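Local coordinates for SA2223 protein (Staphylococcus aureus, PDB 5KCB), which probably serves as a GyrI-like effector-binding protein, holding the flat aromatic cation ethidium in a pocket walled by aromatic side chains, at residues L5-S10 against L91-Y96; I16-E21 against A31-R36; P132-Y137 against E150-V155. All coordinates share one frame; numbering follows the deposited sequence.

Interaction 1 (L5-S10 against L91-Y96); sequences LQQLAS and LASSKY
The carbonyl oxygen L8 O is gripped by two donors from the facing strand end, the hydroxyl S93 OG at 2.8 Å and the amide S94 N at 3.1 Å. With OG of S93 anti to the backbone N (chi1 163°), the hydroxyl turns back on this oxygen and adds a side-chain bond where the regular backbone pairing stops. The bond from S94 N is somewhat bent, 145° at the hydrogen. From here the strands run antiparallel: L8 N answers to S94 O at 3.0 Å, and Q6 and Y96 form the next hydrogen-bonded pair, closed by Y96 N to Q6 O at 2.7 Å and by the longer Q6 N to Y96 O. Q7 and K95, the non-hydrogen-bonded pair between them, lay their extended chains obliquely over one another, CE of the lysine 3.9 Å from OE1 of the glutamine. On the other face, which also carries Q6 and S94, L8 crosses the Y96 side chain at about a right angle and brings CD1 to 3.7 Å from CE2 of the tyrosine, while W152 of the adjacent strand meets the same ring edge-to-face. Past S93 direct pairing is interrupted: a water donates to both A9 O (2.7 Å) and L91 O (2.9 Å), and L91 resumes backbone bonding with L11. Most touching residues lie at the surface, but Y96 and L91 are buried. The arrangement is an antiparallel seam between the first and last strands in sheet order, 4-20 and 87-102, which closes the six-stranded sheet into a barrel.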
loop_
_atom_site.group_PDB
_atom_site.type_symbol
_atom_site.label_atom_id
_atom_site.label_comp_id
_atom_site.label_asym_id
_atom_site.label_seq_id
_atom_site.Cartn_x
_atom_site.Cartn_y
_atom_site.Cartn_z
ATOM N N LEU A 5 -11.714 7.870 7.091
ATOM C CA LEU A 5 -10.603 8.124 7.971
ATOM C C LEU A 5 -10.346 6.910 8.811
ATOM O O LEU A 5 -11.214 6.454 9.522
ATOM C CB LEU A 5 -10.914 9.285 8.898
ATOM C CG LEU A 5 -11.181 10.624 8.257
ATOM C CD1 LEU A 5 -11.755 11.599 9.260
ATOM C CD2 LEU A 5 -9.885 11.144 7.690
ATOM N N GLN A 6 -9.139 6.389 8.730
ATOM C CA GLN A 6 -8.759 5.235 9.508
ATOM C C GLN A 6 -7.415 5.485 10.150
ATOM O O GLN A 6 -6.645 6.311 9.699
ATOM C CB GLN A 6 -8.732 3.972 8.657
ATOM C CG GLN A 6 -10.057 3.631 7.995
ATOM C CD GLN A 6 -10.972 2.793 8.859
ATOM O OE1 GLN A 6 -12.046 2.397 8.415
ATOM N NE2 GLN A 6 -10.550 2.493 10.081
ATOM N N GLN A 7 -7.152 4.759 11.216
ATOM C CA GLN A 7 -5.924 4.894 11.950
ATOM C C GLN A 7 -5.317 3.530 12.193
ATOM O O GLN A 7 -6.013 2.548 12.317
ATOM C CB GLN A 7 -6.193 5.608 13.270
ATOM C CG GLN A 7 -5.046 5.568 14.250
ATOM C CD GLN A 7 -5.177 6.587 15.353
ATOM O OE1 GLN A 7 -6.270 6.997 15.705
ATOM N NE2 GLN A 7 -4.056 7.005 15.899
ATOM N N LEU A 8 -4.002 3.478 12.238
ATOM C CA LEU A 8 -3.306 2.250 12.477
ATOM C C LEU A 8 -2.251 2.419 13.522
ATOM O O LEU A 8 -1.563 3.420 13.571
ATOM C CB LEU A 8 -2.599 1.766 11.221
ATOM C CG LEU A 8 -3.397 1.296 10.026
ATOM C CD1 LEU A 8 -2.409 0.931 8.941
ATOM C CD2 LEU A 8 -4.273 0.128 10.402
ATOM N N ALA A 9 -2.128 1.402 14.345
ATOM C CA ALA A 9 -1.119 1.337 15.355
ATOM C C ALA A 9 0.109 0.788 14.668
ATOM O O ALA A 9 0.031 0.336 13.553
ATOM C CB ALA A 9 -1.556 0.435 16.488
ATOM N N SER A 10 1.231 0.795 15.352
ATOM C CA SER A 10 2.455 0.290 14.782
ATOM C C SER A 10 2.280 -1.169 14.396
ATOM O O SER A 10 1.687 -1.933 15.126
ATOM C CB SER A 10 3.574 0.417 15.790
ATOM O OG SER A 10 4.824 0.205 15.187
ATOM N N LEU A 91 5.833 -0.623 10.347
ATOM C CA LEU A 91 5.109 0.472 9.751
ATOM C C LEU A 91 4.619 1.345 10.898
ATOM O O LEU A 91 3.782 0.944 11.682
ATOM C CB LEU A 91 3.948 -0.019 8.908
ATOM C CG LEU A 91 3.146 1.062 8.195
ATOM C CD1 LEU A 91 3.920 1.646 7.042
ATOM C CD2 LEU A 91 1.818 0.546 7.713
ATOM N N ALA A 92 5.153 2.548 10.973
ATOM C CA ALA A 92 4.827 3.482 12.048
ATOM C C ALA A 92 3.377 3.868 12.062
ATOM O O ALA A 92 2.752 3.989 11.040
ATOM C CB ALA A 92 5.701 4.712 11.969
ATOM N N SER A 93 2.855 4.067 13.257
ATOM C CA SER A 93 1.455 4.409 13.428
ATOM C C SER A 93 1.119 5.686 12.683
ATOM O O SER A 93 1.919 6.577 12.600
ATOM C CB SER A 93 1.134 4.576 14.917
ATOM O OG SER A 93 -0.068 5.274 15.135
ATOM N N SER A 94 -0.066 5.747 12.109
ATOM C CA SER A 94 -0.490 6.922 11.380
ATOM C C SER A 94 -1.972 6.928 11.139
ATOM O O SER A 94 -2.615 5.911 11.255
ATOM C CB SER A 94 0.218 6.972 10.033
ATOM O OG SER A 94 -0.004 8.192 9.366
ATOM N N LYS A 95 -2.488 8.086 10.763
ATOM C CA LYS A 95 -3.867 8.234 10.396
ATOM C C LYS A 95 -3.828 8.274 8.884
ATOM O O LYS A 95 -2.847 8.699 8.317
ATOM C CB LYS A 95 -4.488 9.496 10.961
ATOM C CG LYS A 95 -4.625 9.488 12.467
ATOM C CD LYS A 95 -5.489 10.613 12.972
ATOM C CE LYS A 95 -5.510 10.628 14.485
ATOM N NZ LYS A 95 -6.436 11.663 14.992
ATOM N N TYR A 96 -4.885 7.811 8.240
ATOM C CA TYR A 96 -4.947 7.772 6.795
ATOM C C TYR A 96 -6.260 8.201 6.178
ATOM O O TYR A 96 -7.294 8.170 6.809
ATOM C CB TYR A 96 -4.746 6.341 6.304
ATOM C CG TYR A 96 -3.450 5.670 6.620
ATOM C CD1 TYR A 96 -2.488 5.508 5.654
ATOM C CD2 TYR A 96 -3.212 5.151 7.857
ATOM C CE1 TYR A 96 -1.307 4.876 5.932
ATOM C CE2 TYR A 96 -2.038 4.517 8.142
ATOM C CZ TYR A 96 -1.091 4.382 7.172
ATOM O OH TYR A 96 0.063 3.750 7.458
HETATM O O HOH W 1 0.987 0.552 11.010
#

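Interaction 2 (I16-E21 against A31-R36); sequences IKETYE and AGFWQR. With ET (ethidium), chain B.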
loop_
_atom_site.group_PDB
_atom_site.type_symbol
_atom_site.label_atom_id
_atom_site.label_comp_id
_atom_site.label_asym_id
_atom_site.label_seq_id
_atom_site.Cartn_x
_atom_site.Cartn_y
_atom_site.Cartn_z
ATOM N N ILE A 16 8.506 -8.984 0.646
ATOM C CA ILE A 16 9.649 -8.713 -0.187
ATOM C C ILE A 16 9.633 -7.295 -0.739
ATOM O O ILE A 16 8.645 -6.837 -1.266
ATOM C CB ILE A 16 9.790 -9.724 -1.338
ATOM C CG1 ILE A 16 9.996 -11.120 -0.780
ATOM C CG2 ILE A 16 10.942 -9.336 -2.241
ATOM C CD1 ILE A 16 9.933 -12.191 -1.813
ATOM N N LYS A 17 10.769 -6.629 -0.616
ATOM C CA LYS A 17 10.928 -5.278 -1.103
ATOM C C LYS A 17 11.933 -5.171 -2.234
ATOM O O LYS A 17 13.057 -5.618 -2.130
ATOM C CB LYS A 17 11.382 -4.355 0.016
ATOM C CG LYS A 17 11.555 -2.917 -0.422
ATOM C CD LYS A 17 12.072 -2.035 0.691
ATOM C CE LYS A 17 13.556 -2.213 0.904
ATOM N NZ LYS A 17 14.068 -1.361 1.993
ATOM N N GLU A 18 11.498 -4.544 -3.307
ATOM C CA GLU A 18 12.338 -4.281 -4.453
ATOM C C GLU A 18 12.486 -2.760 -4.585
ATOM O O GLU A 18 11.657 -2.024 -4.106
ATOM C CB GLU A 18 11.787 -4.923 -5.715
ATOM C CG GLU A 18 12.162 -6.394 -5.835
ATOM C CD GLU A 18 11.818 -7.043 -7.171
ATOM O OE1 GLU A 18 11.276 -6.391 -8.057
ATOM O OE2 GLU A 18 12.129 -8.223 -7.330
ATOM N N THR A 19 13.564 -2.320 -5.213
ATOM C CA THR A 19 13.867 -0.907 -5.383
ATOM C C THR A 19 14.054 -0.541 -6.850
ATOM O O THR A 19 14.754 -1.207 -7.570
ATOM C CB THR A 19 15.126 -0.530 -4.575
ATOM O OG1 THR A 19 14.969 -0.925 -3.219
ATOM C CG2 THR A 19 15.405 0.949 -4.629
ATOM N N TYR A 20 13.412 0.541 -7.257
ATOM C CA TYR A 20 13.436 1.053 -8.621
ATOM C C TYR A 20 13.910 2.519 -8.645
ATOM O O TYR A 20 13.893 3.207 -7.642
ATOM C CB TYR A 20 12.065 0.907 -9.281
ATOM C CG TYR A 20 11.411 -0.436 -9.057
ATOM C CD1 TYR A 20 11.778 -1.538 -9.789
ATOM C CD2 TYR A 20 10.443 -0.594 -8.103
ATOM C CE1 TYR A 20 11.193 -2.759 -9.583
ATOM C CE2 TYR A 20 9.853 -1.804 -7.884
ATOM C CZ TYR A 20 10.236 -2.892 -8.626
ATOM O OH TYR A 20 9.652 -4.093 -8.398
ATOM N N GLU A 21 14.319 2.990 -9.811
ATOM C CA GLU A 21 14.872 4.331 -9.934
ATOM C C GLU A 21 13.944 5.452 -9.507
ATOM O O GLU A 21 14.373 6.373 -8.872
ATOM C CB GLU A 21 15.332 4.582 -11.367
ATOM C CG GLU A 21 16.429 3.655 -11.831
ATOM C CD GLU A 21 17.675 3.757 -10.980
ATOM O OE1 GLU A 21 18.140 4.885 -10.751
ATOM O OE2 GLU A 21 18.183 2.714 -10.543
ATOM N N ALA A 31 4.008 -4.690 -11.923
ATOM C CA ALA A 31 3.166 -5.773 -12.384
ATOM C C ALA A 31 4.006 -7.025 -12.504
ATOM O O ALA A 31 3.575 -8.087 -12.135
ATOM C CB ALA A 31 2.500 -5.420 -13.696
ATOM N N GLY A 32 5.219 -6.873 -13.001
ATOM C CA GLY A 32 6.148 -7.971 -13.129
ATOM C C GLY A 32 6.558 -8.575 -11.800
ATOM O O GLY A 32 6.705 -9.771 -11.691
ATOM N N PHE A 33 6.760 -7.723 -10.803
ATOM C CA PHE A 33 7.147 -8.140 -9.468
ATOM C C PHE A 33 6.029 -8.996 -8.880
ATOM O O PHE A 33 6.279 -10.023 -8.307
ATOM C CB PHE A 33 7.445 -6.892 -8.614
ATOM C CG PHE A 33 7.870 -7.169 -7.203
ATOM C CD1 PHE A 33 8.596 -8.287 -6.875
ATOM C CD2 PHE A 33 7.579 -6.266 -6.202
ATOM C CE1 PHE A 33 8.999 -8.515 -5.581
ATOM C CE2 PHE A 33 7.972 -6.491 -4.906
ATOM C CZ PHE A 33 8.674 -7.622 -4.597
ATOM N N TRP A 34 4.795 -8.564 -9.047
ATOM C CA TRP A 34 3.668 -9.322 -8.562
ATOM C C TRP A 34 3.628 -10.678 -9.267
ATOM O O TRP A 34 3.420 -11.691 -8.637
ATOM C CB TRP A 34 2.366 -8.589 -8.823
ATOM C CG TRP A 34 1.991 -7.564 -7.822
ATOM C CD1 TRP A 34 2.162 -6.232 -7.927
ATOM C CD2 TRP A 34 1.349 -7.783 -6.568
ATOM N NE1 TRP A 34 1.688 -5.604 -6.824
ATOM C CE2 TRP A 34 1.177 -6.535 -5.971
ATOM C CE3 TRP A 34 0.909 -8.915 -5.894
ATOM C CZ2 TRP A 34 0.588 -6.385 -4.744
ATOM C CZ3 TRP A 34 0.333 -8.765 -4.682
ATOM C CH2 TRP A 34 0.170 -7.513 -4.114
ATOM N N GLN A 35 3.845 -10.666 -10.580
ATOM C CA GLN A 35 3.825 -11.881 -11.384
ATOM C C GLN A 35 4.900 -12.842 -10.906
ATOM O O GLN A 35 4.647 -14.015 -10.775
ATOM C CB GLN A 35 3.975 -11.556 -12.878
ATOM C CG GLN A 35 2.657 -11.214 -13.560
ATOM C CD GLN A 35 2.765 -10.287 -14.773
ATOM O OE1 GLN A 35 3.766 -10.273 -15.495
ATOM N NE2 GLN A 35 1.710 -9.524 -15.011
ATOM N N ARG A 36 6.089 -12.332 -10.637
ATOM C CA ARG A 36 7.166 -13.159 -10.142
ATOM C C ARG A 36 6.856 -13.745 -8.761
ATOM O O ARG A 36 7.160 -14.890 -8.488
ATOM C CB ARG A 36 8.499 -12.408 -10.142
ATOM C CG ARG A 36 9.158 -12.323 -11.510
ATOM C CD ARG A 36 10.486 -11.594 -11.485
ATOM N NE ARG A 36 10.331 -10.155 -11.395
ATOM C CZ ARG A 36 10.670 -9.427 -10.346
ATOM N NH1 ARG A 36 11.196 -9.984 -9.291
ATOM N NH2 ARG A 36 10.486 -8.135 -10.370
HETATM C C1 ET B . -1.116 -5.217 -8.458
HETATM C C2 ET B . -0.478 -4.262 -9.222
HETATM C C3 ET B . -0.123 -4.536 -10.536
HETATM C C4 ET B . -0.399 -5.763 -11.129
HETATM N N5 ET B . -1.336 -8.031 -11.000
HETATM C C6 ET B . -1.957 -9.003 -10.288
HETATM C C7 ET B . -2.992 -9.741 -8.136
HETATM C C8 ET B . -3.349 -9.481 -6.823
HETATM C C9 ET B . -3.084 -8.265 -6.213
HETATM C C10 ET B . -2.446 -7.258 -6.907
HETATM C C11 ET B . -2.354 -8.766 -8.874
HETATM C C12 ET B . -2.078 -7.478 -8.218
HETATM C C13 ET B . -1.400 -6.449 -9.011
HETATM C C14 ET B . -1.031 -6.767 -10.412
HETATM C C15 ET B . -2.270 -10.346 -10.869
HETATM C C16 ET B . -1.620 -11.472 -10.385
HETATM C C17 ET B . -1.896 -12.721 -10.912
HETATM C C18 ET B . -2.818 -12.860 -11.946
HETATM C C19 ET B . -3.475 -11.740 -12.443
HETATM C C20 ET B . -3.203 -10.484 -11.891
HETATM C C21 ET B . -0.924 -8.265 -12.397
HETATM C C22 ET B . 0.581 -8.374 -12.519
HETATM N N23 ET B . 0.499 -3.577 -11.253
HETATM N N24 ET B . -3.967 -10.440 -6.116
#
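E18 and F33 reach for each other from opposite directions, strand against helix, in the beta-alpha packing that lays helix 23-39 back along strand 4-20. The carboxylate of E18 lies nearly flat on one face of the phenyl ring, the two planes 16° apart, with CD offset toward the rim and 3.5 Å from CD1 of F33. Nearer the strand backbone, CG of E18 makes a CH-pi contact over the same face, 4.0 Å from the ring centroid. F33 takes CG anti to its own backbone N (chi1 -180°), which sends the ring off the helix toward the strand until CZ comes 3.7 Å from CG2 of I16; I16 O lies at the ring edge, near its plane. Y20 approaches obliquely, its hydroxyl OH 3.6 Å from CB of F33, and gives a weak hydrogen bond to E18 OE1. Strand 69-76 adds Y71 and I73 to the packing round F33. The next residue, W34, points away from the strand and spreads its indole over the phenanthridinium of ethidium, with NE1 3.3 Å from C1 of the dye. That nitrogen is also hydrogen-bonded to Y71 OH, which fixes the rotation of the indole. At the more exposed margin R36, its chain bent at chi3, forms a bidentate, end-on salt bridge to E18 through both terminal nitrogens, the two flat groups being nearly coplanar. Each carboxylate oxygen offers its syn lone pair: NH2 of R36 bonds OE1 of E18 at 3.0 Å, and NH1 bonds OE2 at 2.8 Å, both almost straight.

Interaction 3 (P132-Y137 against E150-V155); sequences PFFELY and EIWMPV. With ET (ethidium), chain B.
F134 and W152 form the dense part of this contact, an offset stack of the phenyl ring on the five-membered ring of the indole, planes 17° apart and CE1 of F134 3.4 Å from CG of W152. CB of W152 also sits over the phenyl face. F134 adopts the crowded position, CG between the backbone N and the carbonyl carbon (chi1 60°), which lays its ring alongside the tryptophan. The backbones pair closely here, W152 N giving F134 O a nearly straight bond of 2.8 Å. L136 N bonds E150 O in the next hydrogen-bonded pair. Toward the partly exposed E150 there is no ring stack: CD2 of L136 lies 3.5 Å from E150 OE1, an oxygen that also accepts from NE1 of W152 at 3.0 Å. On the reverse face F133 and M153 make an oblique Met-aromatic contact, SD 4.5 Å from the ring centroid, packed against helix 107-119. Y137 turns from strand 150-155, bonds E135 OE1 through its hydroxyl at 2.7 Å and offers its ring face to the edge of ethidium, near C10. The arrangement is an antiparallel beta hairpin in the barrel sheet, whose first strand ends at the dye-binding pocket.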
loop_
_atom_site.group_PDB
_atom_site.type_symbol
_atom_site.label_atom_id
_atom_site.label_comp_id
_atom_site.label_asym_id
_atom_site.label_seq_id
_atom_site.Cartn_x
_atom_site.Cartn_y
_atom_site.Cartn_z
ATOM N N PRO A 132 5.201 5.802 3.917
ATOM C CA PRO A 132 4.709 4.840 2.931
ATOM C C PRO A 132 3.213 4.890 2.710
ATOM O O PRO A 132 2.493 5.037 3.645
ATOM C CB PRO A 132 5.070 3.492 3.542
ATOM C CG PRO A 132 6.103 3.770 4.548
ATOM C CD PRO A 132 5.859 5.145 5.045
ATOM N N PHE A 133 2.770 4.753 1.474
ATOM C CA PHE A 133 1.354 4.679 1.167
ATOM C C PHE A 133 1.166 3.336 0.493
ATOM O O PHE A 133 2.095 2.808 -0.081
ATOM C CB PHE A 133 0.826 5.837 0.334
ATOM C CG PHE A 133 1.403 5.939 -1.037
ATOM C CD1 PHE A 133 0.754 5.392 -2.104
ATOM C CD2 PHE A 133 2.571 6.621 -1.261
ATOM C CE1 PHE A 133 1.264 5.498 -3.372
ATOM C CE2 PHE A 133 3.088 6.733 -2.529
ATOM C CZ PHE A 133 2.431 6.168 -3.583
ATOM N N PHE A 134 -0.018 2.767 0.599
ATOM C CA PHE A 134 -0.234 1.445 0.050
ATOM C C PHE A 134 -1.602 1.096 -0.478
ATOM O O PHE A 134 -2.586 1.735 -0.186
ATOM C CB PHE A 134 0.157 0.394 1.083
ATOM C CG PHE A 134 -0.620 0.458 2.362
ATOM C CD1 PHE A 134 -1.799 -0.235 2.511
ATOM C CD2 PHE A 134 -0.144 1.164 3.433
ATOM C CE1 PHE A 134 -2.498 -0.201 3.693
ATOM C CE2 PHE A 134 -0.839 1.201 4.619
ATOM C CZ PHE A 134 -2.020 0.522 4.746
ATOM N N GLU A 135 -1.608 0.027 -1.258
ATOM C CA GLU A 135 -2.798 -0.554 -1.843
ATOM C C GLU A 135 -3.025 -1.809 -1.036
ATOM O O GLU A 135 -2.102 -2.553 -0.768
ATOM C CB GLU A 135 -2.589 -0.924 -3.306
ATOM C CG GLU A 135 -2.239 0.221 -4.216
ATOM C CD GLU A 135 -1.250 -0.158 -5.299
ATOM O OE1 GLU A 135 -1.130 -1.339 -5.646
ATOM O OE2 GLU A 135 -0.580 0.744 -5.810
ATOM N N LEU A 136 -4.257 -2.025 -0.627
ATOM C CA LEU A 136 -4.589 -3.203 0.140
ATOM C C LEU A 136 -5.503 -4.075 -0.694
ATOM O O LEU A 136 -6.546 -3.627 -1.118
ATOM C CB LEU A 136 -5.271 -2.810 1.433
ATOM C CG LEU A 136 -5.692 -3.947 2.332
ATOM C CD1 LEU A 136 -4.494 -4.620 2.948
ATOM C CD2 LEU A 136 -6.599 -3.415 3.406
ATOM N N TYR A 137 -5.089 -5.315 -0.932
ATOM C CA TYR A 137 -5.865 -6.249 -1.743
ATOM C C TYR A 137 -6.508 -7.364 -0.940
ATOM O O TYR A 137 -5.851 -8.261 -0.465
ATOM C CB TYR A 137 -4.968 -6.849 -2.822
ATOM C CG TYR A 137 -4.453 -5.830 -3.784
ATOM C CD1 TYR A 137 -5.212 -5.421 -4.841
ATOM C CD2 TYR A 137 -3.221 -5.252 -3.614
ATOM C CE1 TYR A 137 -4.764 -4.477 -5.716
ATOM C CE2 TYR A 137 -2.761 -4.302 -4.488
ATOM C CZ TYR A 137 -3.546 -3.915 -5.537
ATOM O OH TYR A 137 -3.127 -2.978 -6.419
ATOM N N GLU A 150 -8.309 -1.030 -1.902
ATOM C CA GLU A 150 -8.260 0.112 -1.012
ATOM C C GLU A 150 -6.925 0.798 -1.133
ATOM O O GLU A 150 -5.904 0.148 -1.192
ATOM C CB GLU A 150 -8.452 -0.299 0.438
ATOM C CG GLU A 150 -9.887 -0.537 0.866
ATOM C CD GLU A 150 -9.997 -0.939 2.315
ATOM O OE1 GLU A 150 -8.987 -0.953 3.006
ATOM O OE2 GLU A 150 -11.099 -1.251 2.765
ATOM N N ILE A 151 -6.953 2.119 -1.169
ATOM C CA ILE A 151 -5.752 2.919 -1.257
ATOM C C ILE A 151 -5.614 3.724 0.021
ATOM O O ILE A 151 -6.465 4.525 0.355
ATOM C CB ILE A 151 -5.816 3.855 -2.460
ATOM C CG1 ILE A 151 -5.865 3.046 -3.749
ATOM C CG2 ILE A 151 -4.644 4.806 -2.456
ATOM C CD1 ILE A 151 -5.992 3.878 -4.986
ATOM N N TRP A 152 -4.525 3.500 0.734
ATOM C CA TRP A 152 -4.286 4.171 1.992
ATOM C C TRP A 152 -3.200 5.232 1.913
ATOM O O TRP A 152 -2.049 4.906 1.735
ATOM C CB TRP A 152 -3.875 3.132 3.028
ATOM C CG TRP A 152 -4.924 2.178 3.443
ATOM C CD1 TRP A 152 -5.601 1.322 2.657
ATOM C CD2 TRP A 152 -5.389 1.955 4.769
ATOM N NE1 TRP A 152 -6.477 0.586 3.397
ATOM C CE2 TRP A 152 -6.366 0.959 4.704
ATOM C CE3 TRP A 152 -5.085 2.517 6.006
ATOM C CZ2 TRP A 152 -7.040 0.511 5.823
ATOM C CZ3 TRP A 152 -5.745 2.071 7.106
ATOM C CH2 TRP A 152 -6.716 1.079 7.014
ATOM N N MET A 153 -3.584 6.494 2.060
ATOM C CA MET A 153 -2.648 7.609 2.037
ATOM C C MET A 153 -2.486 8.196 3.440
ATOM O O MET A 153 -3.433 8.648 4.036
ATOM C CB MET A 153 -3.119 8.703 1.092
ATOM C CG MET A 153 -3.503 8.236 -0.297
ATOM S SD MET A 153 -2.156 7.456 -1.176
ATOM C CE MET A 153 -0.915 8.705 -1.042
ATOM N N PRO A 154 -1.278 8.183 3.982
ATOM C CA PRO A 154 -1.042 8.712 5.329
ATOM C C PRO A 154 -1.162 10.230 5.490
ATOM O O PRO A 154 -0.779 10.963 4.610
ATOM C CB PRO A 154 0.376 8.278 5.623
ATOM C CG PRO A 154 1.016 8.177 4.308
ATOM C CD PRO A 154 -0.033 7.737 3.355
ATOM N N VAL A 155 -1.682 10.677 6.622
ATOM C CA VAL A 155 -1.840 12.095 6.887
ATOM C C VAL A 155 -1.569 12.509 8.323
ATOM O O VAL A 155 -1.629 11.697 9.221
ATOM C CB VAL A 155 -3.251 12.578 6.563
ATOM C CG1 VAL A 155 -3.489 12.608 5.077
ATOM C CG2 VAL A 155 -4.284 11.758 7.296
HETATM C C1 ET B . -1.116 -5.217 -8.458
HETATM C C2 ET B . -0.478 -4.262 -9.222
HETATM C C3 ET B . -0.123 -4.536 -10.536
HETATM C C4 ET B . -0.399 -5.763 -11.129
HETATM N N5 ET B . -1.336 -8.031 -11.000
HETATM C C6 ET B . -1.957 -9.003 -10.288
HETATM C C7 ET B . -2.992 -9.741 -8.136
HETATM C C8 ET B . -3.349 -9.481 -6.823
HETATM C C9 ET B . -3.084 -8.265 -6.213
HETATM C C10 ET B . -2.446 -7.258 -6.907
HETATM C C11 ET B . -2.354 -8.766 -8.874
HETATM C C12 ET B . -2.078 -7.478 -8.218
HETATM C C13 ET B . -1.400 -6.449 -9.011
HETATM C C14 ET B . -1.031 -6.767 -10.412
HETATM C C15 ET B . -2.270 -10.346 -10.869
HETATM C C16 ET B . -1.620 -11.472 -10.385
HETATM C C17 ET B . -1.896 -12.721 -10.912
HETATM C C18 ET B . -2.818 -12.860 -11.946
HETATM C C19 ET B . -3.475 -11.740 -12.443
HETATM C C20 ET B . -3.203 -10.484 -11.891
HETATM C C21 ET B . -0.924 -8.265 -12.397
HETATM C C22 ET B . 0.581 -8.374 -12.519
HETATM N N23 ET B . 0.499 -3.577 -11.253
HETATM N N24 ET B . -3.967 -10.440 -6.116
#

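Interactions 1 and 3 adjoin, their centres about 10 Å apart, because strand 87-102 pairs with strand 148-155: K95 O lies 2.9 Å from V155 N, a probable hydrogen bond, and CG of Y96 packs 3.6 Å from CE3 of W152. Interaction 2 uses the far part of strand 4-20. The centres of interactions 1 and 2 are about 24 Å apart, on opposite sides of the chain's centre. Interaction 2 meets interaction 3, about 17 Å away between centres, at the ligand. There CZ2 of W34 and CE2 of Y137 touch at 4.0 Å; W34 stacks on the flat face of ethidium, whereas Y137 turns its face to the dye's edge, the two rings standing at about 80° to each other.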